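Long-range contacts in esterase (Xanthomonas oryzae pv. oryzae, PDB 3H2G), which hydrolyses esters as a cell-wall-degrading enzyme of a rice pathogen and contributes to its virulence: residues F12-Y16 with A97-R101; V66-P70 with V158-T164; P260-K264 with D282-S286. All blocks are in the same frame, centred on the assembly; numbering follows the deposited sequence.

In the fold
This chain has the α/β-hydrolase fold, with a probable nucleophile elbow at Ser176. Contacts 1 and 2 lie at the N-terminal edge of its large sheet. They touch: Phe12 packs on Leu162 and Val158, and Ala97 packs on Val66. Contact 1 sets the edge strand against a short helix; it is partly buried and uses two waters. Contact 2 is buried and purely apolar, and joins strand 60-71 to the end of helix 141-162. Contact 3 stands apart, its nearest atoms about 18 Å from contact 1 and about 26 Å from contact 2. It is a surface contact between a short helical turn and a loop, built from a lysine bond and a proline-tryptophan CH-π contact.

Contact 1 (F12-Y16 with A97-R101); sequences FLTSY and AKEIR
Leu13 and Tyr16 of the strand reach the helix at two places. Leu13 extends to the helix with CG anti to its carbonyl carbon (chi1 -64°). Its CD1 branch does the touching. Leu13 CD1 lies 3.5 Å from Ala97 O and 4.0 Å from Ala97 CB, and it also meets CB of Arg101. Next to it, Thr14 CG2 crosses the bent Arg101 chain, 3.9 Å from Arg101 CG. Tyr16 comes in with its hydroxyl end first. Tyr16 OH is 3.5 Å from Arg101 CA, and Tyr16 CE1 packs obliquely on Ile100 CG2.

No clear direct hydrogen bond joins the segments, but two waters do. One lies at the edge of the Tyr16 ring, in its plane, bonds to Tyr16 OH and donates to Arg101 O at 2.7 Å. The other donates to Leu13 O at 2.9 Å and accepts a weak bond from Arg101 NE.

Strand 7-16 is the outermost strand on this side of the sheet. Its neighbour in the sheet is strand 43-54, where Val46 pairs with Leu13 and Thr14. Lys98 NZ forms salt bridges with Glu48 and Glu95. Helix 108-114 adds Val110 against both Tyr16 and Ile100.

Contact 2 (V66-P70 with V158-T164); sequences VLLIP and VLQHLKT
Ile69 and Leu67 face the last turn of helix 141-162, in the helix-on-sheet packing of the α/β-hydrolase fold. The strand and helix segments run at 34° to each other. Within 66-70, Leu67 and Ile69 point to the helix.

Ile69 can be followed outward. From CB the side chain splits into two branches, and both make contacts. CG2 points to the loop after the helix. Ile69 CG2 lies 4.0 Å from Thr164 CG2 and 4.1 Å from Thr164 OG1. The other branch starts at Ile69 CG1, which is anti to the carbonyl carbon (chi1 -53°) and lies 4.1 Å from Leu159 CD2. The chain then runs on extended to CD1. The tip, Ile69 CD1, is 3.9 Å from the same Leu159 CD2. Ile69 CD1 also presses on Leu162 CD1 at 3.4 Å, tighter than usual van der Waals contact. One isoleucine thus touches Leu159 and Leu162 of the helix and Thr164 just beyond it. Leu159 slides past it in the opposite direction, while Leu162 crosses it at a slant.

The helix closes with a Schellman motif. Lys163 has positive phi, Thr164 N bonds to Leu159 O at 3.0 Å, and Lys163 N bonds weakly to Gln160 O. This turn brings Thr164 back toward the sheet, where it meets Ile69.

Other strands complete the surroundings. Leu7 and Ser10 of strand 7-16 touch Val158. On the side of strand 119-123, Val119 and Val121 touch Leu67. No hydrogen bond crosses between the segments. The Leu67 side chain has two contacts of its own. Leu67 CD1 is 4.3 Å from Leu159 CD2, and Leu67 CD2 meets Val158 CG1 tip to tip at 3.7 Å.

Contact 3 (P260-K264 with D282-S286); sequences PWAAK and DTLPS
Lys264 NZ donates a hydrogen bond to the backbone oxygen Thr283 O, at 3.0 Å. The nitrogen makes a C=O...N angle of 142° and is tilted somewhat from the carbonyl plane. The lysine chain leaves with CG between its backbone N and carbonyl carbon (chi1 67°). The chain is bent at chi3, and NZ ends at the loop carbonyl. On the way, Lys264 CE passes 4.2 Å from Leu284 CD2.

Trp261 makes the larger part of the contact. Its indole is held between two prolines, one on each face. Pro285 comes from the loop side. Pro285 CD stands over the six-membered ring of Trp261, 3.5 Å from its centroid and 7° off the normal, which is a CH-π contact. Pro260 CD lies on the opposite face, 3.8 Å above the plane of the Trp261 ring. Pro260 follows a cis peptide bond. Leu284 slides past the indole, and Leu284 CD2 is 4.0 Å from Trp261 CE3. The carbonyl Thr283 O is also near the ring, 3.7 Å from Trp261 CZ3, in an oblique position.

Tyr293 of helix 290-293 meets the Trp261 ring, and touches Leu284 and Pro285 as well. Leu284 is buried against helix 231-246, through Ile232, Leu233 and Ser236. The contact therefore ties the helical turn at about 261-264 to the loop after helix 275-280. Both belong to the long helical insertion between sheet strands 198-205 and 328-332, and so may belong to the substrate recognition module of this esterase.

The chemistry is mixed. One charged donor fixes a main-chain carbonyl, so this bond does not depend on the side chain of Thr283. A proline CD lies on each face of the indole, and that part of the contact is apolar.

Contact 1 (F12-Y16 with A97-R101)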
ATOM      1  N   PHE A  12     -11.883   2.617  20.383  1.00 10.29           N
ATOM      2  CA  PHE A  12     -12.504   1.447  19.788  1.00 11.50           C
ATOM      3  C   PHE A  12     -13.820   1.887  19.167  1.00 11.06           C
ATOM      4  O   PHE A  12     -14.622   2.570  19.803  1.00 10.92           O
ATOM      5  CB  PHE A  12     -12.689   0.364  20.851  1.00 14.91           C
ATOM      6  CG  PHE A  12     -11.399  -0.042  21.503  1.00 18.19           C
ATOM      7  CD1 PHE A  12     -10.907   0.660  22.600  1.00 20.20           C
ATOM      8  CD2 PHE A  12     -10.628  -1.070  20.967  1.00 20.26           C
ATOM      9  CE1 PHE A  12      -9.664   0.347  23.151  1.00 21.87           C
ATOM     10  CE2 PHE A  12      -9.384  -1.390  21.508  1.00 21.26           C
ATOM     11  CZ  PHE A  12      -8.900  -0.679  22.602  1.00 21.42           C
ATOM     12  N   LEU A  13     -14.018   1.507  17.908  1.00  9.33           N
ATOM     13  CA  LEU A  13     -15.206   1.893  17.157  1.00 11.34           C
ATOM     14  C   LEU A  13     -16.387   0.941  17.217  1.00 12.39           C
ATOM     15  O   LEU A  13     -17.503   1.352  17.535  1.00 13.94           O
ATOM     16  CB  LEU A  13     -14.835   2.120  15.687  1.00 10.44           C
ATOM     17  CG  LEU A  13     -13.861   3.266  15.400  1.00 10.22           C
ATOM     18  CD1 LEU A  13     -13.595   3.356  13.895  1.00 10.03           C
ATOM     19  CD2 LEU A  13     -14.458   4.569  15.914  1.00 10.58           C
ATOM     20  N   THR A  14     -16.146  -0.323  16.893  1.00 12.39           N
ATOM     21  CA  THR A  14     -17.210  -1.320  16.883  1.00 12.44           C
ATOM     22  C   THR A  14     -16.607  -2.718  16.825  1.00 12.61           C
ATOM     23  O   THR A  14     -15.385  -2.877  16.795  1.00 13.73           O
ATOM     24  CB  THR A  14     -18.129  -1.119  15.649  1.00 13.20           C
ATOM     25  OG1 THR A  14     -19.226  -2.042  15.698  1.00 14.34           O
ATOM     26  CG2 THR A  14     -17.346  -1.352  14.366  1.00 13.67           C
ATOM     27  N   SER A  15     -17.468  -3.730  16.827  1.00 11.20           N
ATOM     28  CA  SER A  15     -17.025  -5.117  16.753  1.00 10.21           C
ATOM     29  C   SER A  15     -18.006  -5.884  15.884  1.00  8.78           C
ATOM     30  O   SER A  15     -19.188  -5.541  15.816  1.00  8.19           O
ATOM     31  CB  SER A  15     -16.973  -5.754  18.148  1.00 11.75           C
ATOM     32  OG  SER A  15     -16.041  -5.085  18.979  1.00 18.25           O
ATOM     33  N   TYR A  16     -17.511  -6.919  15.213  1.00  7.69           N
ATOM     34  CA  TYR A  16     -18.349  -7.749  14.355  1.00  8.69           C
ATOM     35  C   TYR A  16     -18.279  -9.182  14.851  1.00  8.92           C
ATOM     36  O   TYR A  16     -17.205  -9.672  15.188  1.00  9.10           O
ATOM     37  CB  TYR A  16     -17.863  -7.674  12.908  1.00  8.99           C
ATOM     38  CG  TYR A  16     -17.723  -6.256  12.431  1.00  9.53           C
ATOM     39  CD1 TYR A  16     -16.467  -5.710  12.167  1.00 11.76           C
ATOM     40  CD2 TYR A  16     -18.842  -5.434  12.303  1.00 10.54           C
ATOM     41  CE1 TYR A  16     -16.329  -4.378  11.792  1.00 13.65           C
ATOM     42  CE2 TYR A  16     -18.715  -4.101  11.931  1.00 13.49           C
ATOM     43  CZ  TYR A  16     -17.457  -3.580  11.678  1.00 13.30           C
ATOM     44  OH  TYR A  16     -17.330  -2.255  11.331  1.00 16.04           O
ATOM     45  N   ALA A  97      -9.850   3.005   9.520  1.00  6.41           N
ATOM     46  CA  ALA A  97     -10.690   2.526  10.613  1.00  6.91           C
ATOM     47  C   ALA A  97     -12.144   2.954  10.457  1.00  7.71           C
ATOM     48  O   ALA A  97     -13.058   2.143  10.606  1.00  7.04           O
ATOM     49  CB  ALA A  97     -10.139   3.014  11.949  1.00  6.32           C
ATOM     50  N   LYS A  98     -12.360   4.227  10.154  1.00  8.17           N
ATOM     51  CA  LYS A  98     -13.717   4.727   9.989  1.00  8.90           C
ATOM     52  C   LYS A  98     -14.376   4.184   8.725  1.00  9.31           C
ATOM     53  O   LYS A  98     -15.595   4.014   8.680  1.00 10.38           O
ATOM     54  CB  LYS A  98     -13.717   6.257   9.995  1.00  9.21           C
ATOM     55  CG  LYS A  98     -13.465   6.828  11.387  1.00  9.07           C
ATOM     56  CD  LYS A  98     -13.633   8.335  11.439  1.00 10.81           C
ATOM     57  CE  LYS A  98     -13.592   8.837  12.879  1.00 10.85           C
ATOM     58  NZ  LYS A  98     -12.302   8.536  13.557  1.00  8.09           N
ATOM     59  N   GLU A  99     -13.572   3.905   7.702  1.00  8.41           N
ATOM     60  CA  GLU A  99     -14.098   3.363   6.455  1.00  9.27           C
ATOM     61  C   GLU A  99     -14.641   1.952   6.700  1.00  9.11           C
ATOM     62  O   GLU A  99     -15.716   1.600   6.216  1.00  8.55           O
ATOM     63  CB  GLU A  99     -13.001   3.332   5.388  1.00 10.49           C
ATOM     64  CG  GLU A  99     -13.450   2.844   4.016  1.00 14.03           C
ATOM     65  CD  GLU A  99     -14.632   3.623   3.463  1.00 18.49           C
ATOM     66  OE1 GLU A  99     -14.677   4.860   3.639  1.00 19.24           O
ATOM     67  OE2 GLU A  99     -15.512   2.997   2.837  1.00 21.23           O
ATOM     68  N   ILE A 100     -13.898   1.146   7.455  1.00  7.96           N
ATOM     69  CA  ILE A 100     -14.342  -0.212   7.759  1.00  7.80           C
ATOM     70  C   ILE A 100     -15.625  -0.128   8.580  1.00  8.67           C
ATOM     71  O   ILE A 100     -16.563  -0.903   8.379  1.00  8.60           O
ATOM     72  CB  ILE A 100     -13.261  -0.988   8.545  1.00  8.75           C
ATOM     73  CG1 ILE A 100     -12.040  -1.213   7.646  1.00  8.84           C
ATOM     74  CG2 ILE A 100     -13.818  -2.319   9.042  1.00  8.63           C
ATOM     75  CD1 ILE A 100     -10.895  -1.938   8.318  1.00 12.75           C
ATOM     76  N   ARG A 101     -15.669   0.831   9.497  1.00  8.21           N
ATOM     77  CA  ARG A 101     -16.847   1.018  10.332  1.00 10.04           C
ATOM     78  C   ARG A 101     -18.032   1.392   9.439  1.00  9.41           C
ATOM     79  O   ARG A 101     -19.131   0.858   9.602  1.00  8.81           O
ATOM     80  CB  ARG A 101     -16.587   2.117  11.368  1.00 12.94           C
ATOM     81  CG  ARG A 101     -17.564   2.103  12.533  1.00 19.23           C
ATOM     82  CD  ARG A 101     -18.689   3.110  12.371  1.00 22.25           C
ATOM     83  NE  ARG A 101     -18.297   4.448  12.811  1.00 25.47           N
ATOM     84  CZ  ARG A 101     -17.625   5.321  12.070  1.00 26.19           C
ATOM     85  NH1 ARG A 101     -17.265   5.007  10.834  1.00 27.62           N
ATOM     86  NH2 ARG A 101     -17.311   6.512  12.567  1.00 24.70           N
TER
HETATM   87  O   HOH W   1     -18.692   3.338  15.764  1.00 23.11           O
HETATM   88  O   HOH W   2     -19.433  -0.947  11.537  1.00 17.45           O

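Contact 2 (V66-P70 with V158-T164)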
ATOM      1  N   VAL A  66      -5.226   1.907  11.852  1.00  6.31           N
ATOM      2  CA  VAL A  66      -6.340   1.028  12.159  1.00  4.90           C
ATOM      3  C   VAL A  66      -5.775  -0.226  12.817  1.00  5.94           C
ATOM      4  O   VAL A  66      -4.675  -0.669  12.491  1.00  5.33           O
ATOM      5  CB  VAL A  66      -7.131   0.641  10.872  1.00  5.43           C
ATOM      6  CG1 VAL A  66      -6.205  -0.027   9.858  1.00  4.94           C
ATOM      7  CG2 VAL A  66      -8.282  -0.285  11.227  1.00  4.35           C
ATOM      8  N   LEU A  67      -6.524  -0.775  13.765  1.00  4.37           N
ATOM      9  CA  LEU A  67      -6.108  -1.981  14.471  1.00  6.30           C
ATOM     10  C   LEU A  67      -7.300  -2.919  14.558  1.00  5.33           C
ATOM     11  O   LEU A  67      -8.341  -2.552  15.100  1.00  5.96           O
ATOM     12  CB  LEU A  67      -5.617  -1.632  15.883  1.00  4.68           C
ATOM     13  CG  LEU A  67      -5.411  -2.788  16.874  1.00  7.61           C
ATOM     14  CD1 LEU A  67      -4.337  -3.734  16.356  1.00  6.98           C
ATOM     15  CD2 LEU A  67      -5.012  -2.224  18.237  1.00  7.07           C
ATOM     16  N   LEU A  68      -7.147  -4.120  14.008  1.00  5.20           N
ATOM     17  CA  LEU A  68      -8.209  -5.124  14.039  1.00  4.79           C
ATOM     18  C   LEU A  68      -7.763  -6.216  15.001  1.00  6.30           C
ATOM     19  O   LEU A  68      -6.692  -6.803  14.832  1.00  6.58           O
ATOM     20  CB  LEU A  68      -8.439  -5.699  12.636  1.00  4.93           C
ATOM     21  CG  LEU A  68      -8.769  -4.663  11.555  1.00  4.27           C
ATOM     22  CD1 LEU A  68      -8.978  -5.359  10.213  1.00  6.40           C
ATOM     23  CD2 LEU A  68     -10.020  -3.886  11.952  1.00  5.27           C
ATOM     24  N   ILE A  69      -8.580  -6.477  16.016  1.00  6.88           N
ATOM     25  CA  ILE A  69      -8.249  -7.478  17.026  1.00  6.43           C
ATOM     26  C   ILE A  69      -9.218  -8.652  17.016  1.00  6.08           C
ATOM     27  O   ILE A  69     -10.429  -8.467  17.153  1.00  3.39           O
ATOM     28  CB  ILE A  69      -8.267  -6.851  18.440  1.00  6.65           C
ATOM     29  CG1 ILE A  69      -7.375  -5.608  18.469  1.00 10.47           C
ATOM     30  CG2 ILE A  69      -7.799  -7.872  19.472  1.00  7.79           C
ATOM     31  CD1 ILE A  69      -7.388  -4.876  19.804  1.00 11.49           C
ATOM     32  N   PRO A  70      -8.696  -9.879  16.856  1.00  5.94           N
ATOM     33  CA  PRO A  70      -9.546 -11.072  16.840  1.00  6.10           C
ATOM     34  C   PRO A  70      -9.831 -11.534  18.267  1.00  5.90           C
ATOM     35  O   PRO A  70      -9.102 -11.188  19.198  1.00  6.65           O
ATOM     36  CB  PRO A  70      -8.699 -12.081  16.075  1.00  7.71           C
ATOM     37  CG  PRO A  70      -7.321 -11.753  16.560  1.00  8.47           C
ATOM     38  CD  PRO A  70      -7.302 -10.230  16.520  1.00  6.60           C
ATOM     39  N   VAL A 158      -1.248  -0.542  22.477  1.00  6.97           N
ATOM     40  CA  VAL A 158      -2.683  -0.712  22.669  1.00  6.93           C
ATOM     41  C   VAL A 158      -2.934  -2.168  23.057  1.00  7.70           C
ATOM     42  O   VAL A 158      -3.688  -2.457  23.986  1.00  7.93           O
ATOM     43  CB  VAL A 158      -3.476  -0.397  21.373  1.00  5.78           C
ATOM     44  CG1 VAL A 158      -4.959  -0.709  21.578  1.00  7.49           C
ATOM     45  CG2 VAL A 158      -3.295   1.064  20.995  1.00  6.92           C
ATOM     46  N   LEU A 159      -2.283  -3.081  22.344  1.00  7.69           N
ATOM     47  CA  LEU A 159      -2.437  -4.507  22.601  1.00  7.74           C
ATOM     48  C   LEU A 159      -1.927  -4.905  23.987  1.00  9.13           C
ATOM     49  O   LEU A 159      -2.525  -5.756  24.649  1.00  8.21           O
ATOM     50  CB  LEU A 159      -1.718  -5.308  21.512  1.00  6.20           C
ATOM     51  CG  LEU A 159      -2.326  -5.101  20.119  1.00  6.27           C
ATOM     52  CD1 LEU A 159      -1.324  -5.489  19.041  1.00  5.62           C
ATOM     53  CD2 LEU A 159      -3.615  -5.914  20.004  1.00  7.05           C
ATOM     54  N   GLN A 160      -0.829  -4.291  24.423  1.00  9.75           N
ATOM     55  CA  GLN A 160      -0.267  -4.581  25.741  1.00 12.51           C
ATOM     56  C   GLN A 160      -1.258  -4.200  26.837  1.00 13.27           C
ATOM     57  O   GLN A 160      -1.470  -4.954  27.788  1.00 13.43           O
ATOM     58  CB  GLN A 160       1.036  -3.801  25.959  1.00 16.32           C
ATOM     59  CG  GLN A 160       2.218  -4.293  25.143  1.00 25.78           C
ATOM     60  CD  GLN A 160       3.463  -3.442  25.345  1.00 29.91           C
ATOM     61  OE1 GLN A 160       3.931  -3.262  26.471  1.00 32.52           O
ATOM     62  NE2 GLN A 160       4.006  -2.916  24.250  1.00 32.32           N
ATOM     63  N   HIS A 161      -1.855  -3.022  26.702  1.00 12.34           N
ATOM     64  CA  HIS A 161      -2.819  -2.539  27.683  1.00 13.60           C
ATOM     65  C   HIS A 161      -4.048  -3.445  27.742  1.00 12.92           C
ATOM     66  O   HIS A 161      -4.606  -3.683  28.812  1.00 12.25           O
ATOM     67  CB  HIS A 161      -3.238  -1.107  27.345  1.00 16.43           C
ATOM     68  CG  HIS A 161      -4.092  -0.469  28.394  1.00 19.51           C
ATOM     69  ND1 HIS A 161      -3.724  -0.421  29.723  1.00 19.94           N
ATOM     70  CD2 HIS A 161      -5.293   0.151  28.315  1.00 21.08           C
ATOM     71  CE1 HIS A 161      -4.663   0.198  30.415  1.00 20.80           C
ATOM     72  NE2 HIS A 161      -5.626   0.556  29.585  1.00 19.66           N
ATOM     73  N   LEU A 162      -4.462  -3.948  26.584  1.00 11.53           N
ATOM     74  CA  LEU A 162      -5.614  -4.840  26.498  1.00 12.05           C
ATOM     75  C   LEU A 162      -5.238  -6.258  26.901  1.00 11.46           C
ATOM     76  O   LEU A 162      -6.108  -7.098  27.132  1.00 10.65           O
ATOM     77  CB  LEU A 162      -6.149  -4.872  25.070  1.00 12.87           C
ATOM     78  CG  LEU A 162      -6.884  -3.638  24.557  1.00 12.95           C
ATOM     79  CD1 LEU A 162      -7.200  -3.826  23.081  1.00 15.24           C
ATOM     80  CD2 LEU A 162      -8.161  -3.431  25.362  1.00 14.65           C
ATOM     81  N   LYS A 163      -3.937  -6.512  26.972  1.00 10.74           N
ATOM     82  CA  LYS A 163      -3.411  -7.828  27.308  1.00 11.24           C
ATOM     83  C   LYS A 163      -3.742  -8.855  26.227  1.00 10.15           C
ATOM     84  O   LYS A 163      -3.888 -10.043  26.502  1.00  9.71           O
ATOM     85  CB  LYS A 163      -3.932  -8.288  28.674  1.00 13.29           C
ATOM     86  CG  LYS A 163      -3.370  -7.470  29.830  1.00 16.08           C
ATOM     87  CD  LYS A 163      -3.831  -7.994  31.181  1.00 21.43           C
ATOM     88  CE  LYS A 163      -3.219  -7.180  32.313  1.00 22.08           C
ATOM     89  NZ  LYS A 163      -3.684  -7.635  33.652  1.00 26.02           N
ATOM     90  N   THR A 164      -3.856  -8.384  24.989  1.00  8.54           N
ATOM     91  CA  THR A 164      -4.132  -9.269  23.864  1.00  8.26           C
ATOM     92  C   THR A 164      -2.906 -10.168  23.704  1.00  9.23           C
ATOM     93  O   THR A 164      -1.783  -9.680  23.618  1.00 10.04           O
ATOM     94  CB  THR A 164      -4.333  -8.473  22.557  1.00  8.58           C
ATOM     95  OG1 THR A 164      -5.386  -7.517  22.737  1.00  9.85           O
ATOM     96  CG2 THR A 164      -4.692  -9.412  21.409  1.00  6.80           C
TER

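Contact 3 (P260-K264 with D282-S286)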
ATOM      1  N   PRO A 260      -5.125  24.067 -18.244  1.00  8.05           N
ATOM      2  CA  PRO A 260      -5.325  24.675 -16.926  1.00  8.22           C
ATOM      3  C   PRO A 260      -4.942  23.713 -15.800  1.00  8.32           C
ATOM      4  O   PRO A 260      -5.127  24.009 -14.621  1.00  8.52           O
ATOM      5  CB  PRO A 260      -6.819  24.965 -16.925  1.00  8.60           C
ATOM      6  CG  PRO A 260      -7.357  23.745 -17.590  1.00  7.98           C
ATOM      7  CD  PRO A 260      -6.400  23.536 -18.763  1.00  9.13           C
ATOM      8  N   TRP A 261      -4.396  22.564 -16.181  1.00  6.76           N
ATOM      9  CA  TRP A 261      -4.021  21.524 -15.232  1.00  7.66           C
ATOM     10  C   TRP A 261      -2.947  21.912 -14.219  1.00  8.33           C
ATOM     11  O   TRP A 261      -3.035  21.545 -13.047  1.00  7.69           O
ATOM     12  CB  TRP A 261      -3.592  20.286 -16.016  1.00  7.94           C
ATOM     13  CG  TRP A 261      -4.525  20.016 -17.153  1.00 10.05           C
ATOM     14  CD1 TRP A 261      -4.219  20.003 -18.484  1.00 10.31           C
ATOM     15  CD2 TRP A 261      -5.936  19.793 -17.064  1.00 10.24           C
ATOM     16  NE1 TRP A 261      -5.354  19.790 -19.231  1.00 12.20           N
ATOM     17  CE2 TRP A 261      -6.423  19.657 -18.382  1.00 12.32           C
ATOM     18  CE3 TRP A 261      -6.838  19.697 -15.994  1.00 12.69           C
ATOM     19  CZ2 TRP A 261      -7.774  19.430 -18.661  1.00 13.11           C
ATOM     20  CZ3 TRP A 261      -8.185  19.472 -16.274  1.00 12.47           C
ATOM     21  CH2 TRP A 261      -8.636  19.341 -17.597  1.00 13.34           C
ATOM     22  N   ALA A 262      -1.947  22.663 -14.664  1.00  8.29           N
ATOM     23  CA  ALA A 262      -0.859  23.078 -13.784  1.00  8.55           C
ATOM     24  C   ALA A 262      -1.329  23.768 -12.502  1.00  8.90           C
ATOM     25  O   ALA A 262      -0.797  23.513 -11.420  1.00  8.72           O
ATOM     26  CB  ALA A 262       0.108  23.991 -14.548  1.00  7.40           C
ATOM     27  N   ALA A 263      -2.326  24.637 -12.621  1.00 10.42           N
ATOM     28  CA  ALA A 263      -2.832  25.370 -11.466  1.00 11.34           C
ATOM     29  C   ALA A 263      -3.780  24.580 -10.567  1.00 12.55           C
ATOM     30  O   ALA A 263      -4.030  24.978  -9.431  1.00 14.16           O
ATOM     31  CB  ALA A 263      -3.518  26.656 -11.934  1.00 13.46           C
ATOM     32  N   LYS A 264      -4.299  23.459 -11.051  1.00 12.18           N
ATOM     33  CA  LYS A 264      -5.241  22.692 -10.244  1.00 12.82           C
ATOM     34  C   LYS A 264      -4.772  21.329  -9.750  1.00 11.07           C
ATOM     35  O   LYS A 264      -5.445  20.708  -8.927  1.00  8.76           O
ATOM     36  CB  LYS A 264      -6.545  22.495 -11.017  1.00 16.32           C
ATOM     37  CG  LYS A 264      -6.408  21.603 -12.236  1.00 19.40           C
ATOM     38  CD  LYS A 264      -7.768  21.282 -12.850  1.00 22.66           C
ATOM     39  CE  LYS A 264      -8.635  20.466 -11.900  1.00 21.42           C
ATOM     40  NZ  LYS A 264      -9.975  20.152 -12.486  1.00 22.41           N
ATOM     41  N   ASP A 282     -14.427  13.007 -14.305  1.00 10.37           N
ATOM     42  CA  ASP A 282     -13.443  13.624 -15.190  1.00 10.75           C
ATOM     43  C   ASP A 282     -12.769  14.873 -14.625  1.00 10.99           C
ATOM     44  O   ASP A 282     -12.666  15.884 -15.319  1.00  9.97           O
ATOM     45  CB  ASP A 282     -14.099  13.996 -16.527  1.00 10.71           C
ATOM     46  CG  ASP A 282     -14.919  12.868 -17.113  1.00 11.07           C
ATOM     47  OD1 ASP A 282     -14.414  11.730 -17.177  1.00 12.85           O
ATOM     48  OD2 ASP A 282     -16.072  13.126 -17.518  1.00 13.23           O
ATOM     49  N   THR A 283     -12.308  14.816 -13.382  1.00  9.78           N
ATOM     50  CA  THR A 283     -11.649  15.980 -12.802  1.00 10.23           C
ATOM     51  C   THR A 283     -10.415  16.324 -13.631  1.00 10.05           C
ATOM     52  O   THR A 283     -10.093  17.496 -13.831  1.00  9.59           O
ATOM     53  CB  THR A 283     -11.242  15.725 -11.344  1.00 11.28           C
ATOM     54  OG1 THR A 283     -10.314  14.635 -11.287  1.00 20.71           O
ATOM     55  CG2 THR A 283     -12.466  15.382 -10.520  1.00  5.86           C
ATOM     56  N   LEU A 284      -9.731  15.290 -14.108  1.00  8.67           N
ATOM     57  CA  LEU A 284      -8.554  15.454 -14.952  1.00  8.67           C
ATOM     58  C   LEU A 284      -8.864  14.744 -16.267  1.00  8.35           C
ATOM     59  O   LEU A 284      -9.757  13.899 -16.326  1.00  7.80           O
ATOM     60  CB  LEU A 284      -7.319  14.828 -14.298  1.00  8.78           C
ATOM     61  CG  LEU A 284      -6.856  15.434 -12.970  1.00  9.13           C
ATOM     62  CD1 LEU A 284      -5.571  14.745 -12.518  1.00  9.77           C
ATOM     63  CD2 LEU A 284      -6.630  16.931 -13.135  1.00 10.07           C
ATOM     64  N   PRO A 285      -8.140  15.082 -17.342  1.00  9.33           N
ATOM     65  CA  PRO A 285      -8.424  14.414 -18.616  1.00  9.59           C
ATOM     66  C   PRO A 285      -8.176  12.909 -18.587  1.00 10.65           C
ATOM     67  O   PRO A 285      -7.445  12.403 -17.733  1.00  8.17           O
ATOM     68  CB  PRO A 285      -7.510  15.145 -19.600  1.00  9.60           C
ATOM     69  CG  PRO A 285      -6.372  15.603 -18.739  1.00 13.36           C
ATOM     70  CD  PRO A 285      -7.061  16.074 -17.489  1.00  8.51           C
ATOM     71  N   SER A 286      -8.807  12.194 -19.515  1.00  8.88           N
ATOM     72  CA  SER A 286      -8.632  10.755 -19.605  1.00 10.04           C
ATOM     73  C   SER A 286      -7.278  10.454 -20.253  1.00  9.82           C
ATOM     74  O   SER A 286      -6.678  11.323 -20.892  1.00  9.62           O
ATOM     75  CB  SER A 286      -9.782  10.135 -20.408  1.00 12.09           C
ATOM     76  OG  SER A 286     -10.038  10.872 -21.589  1.00 16.14           O
TER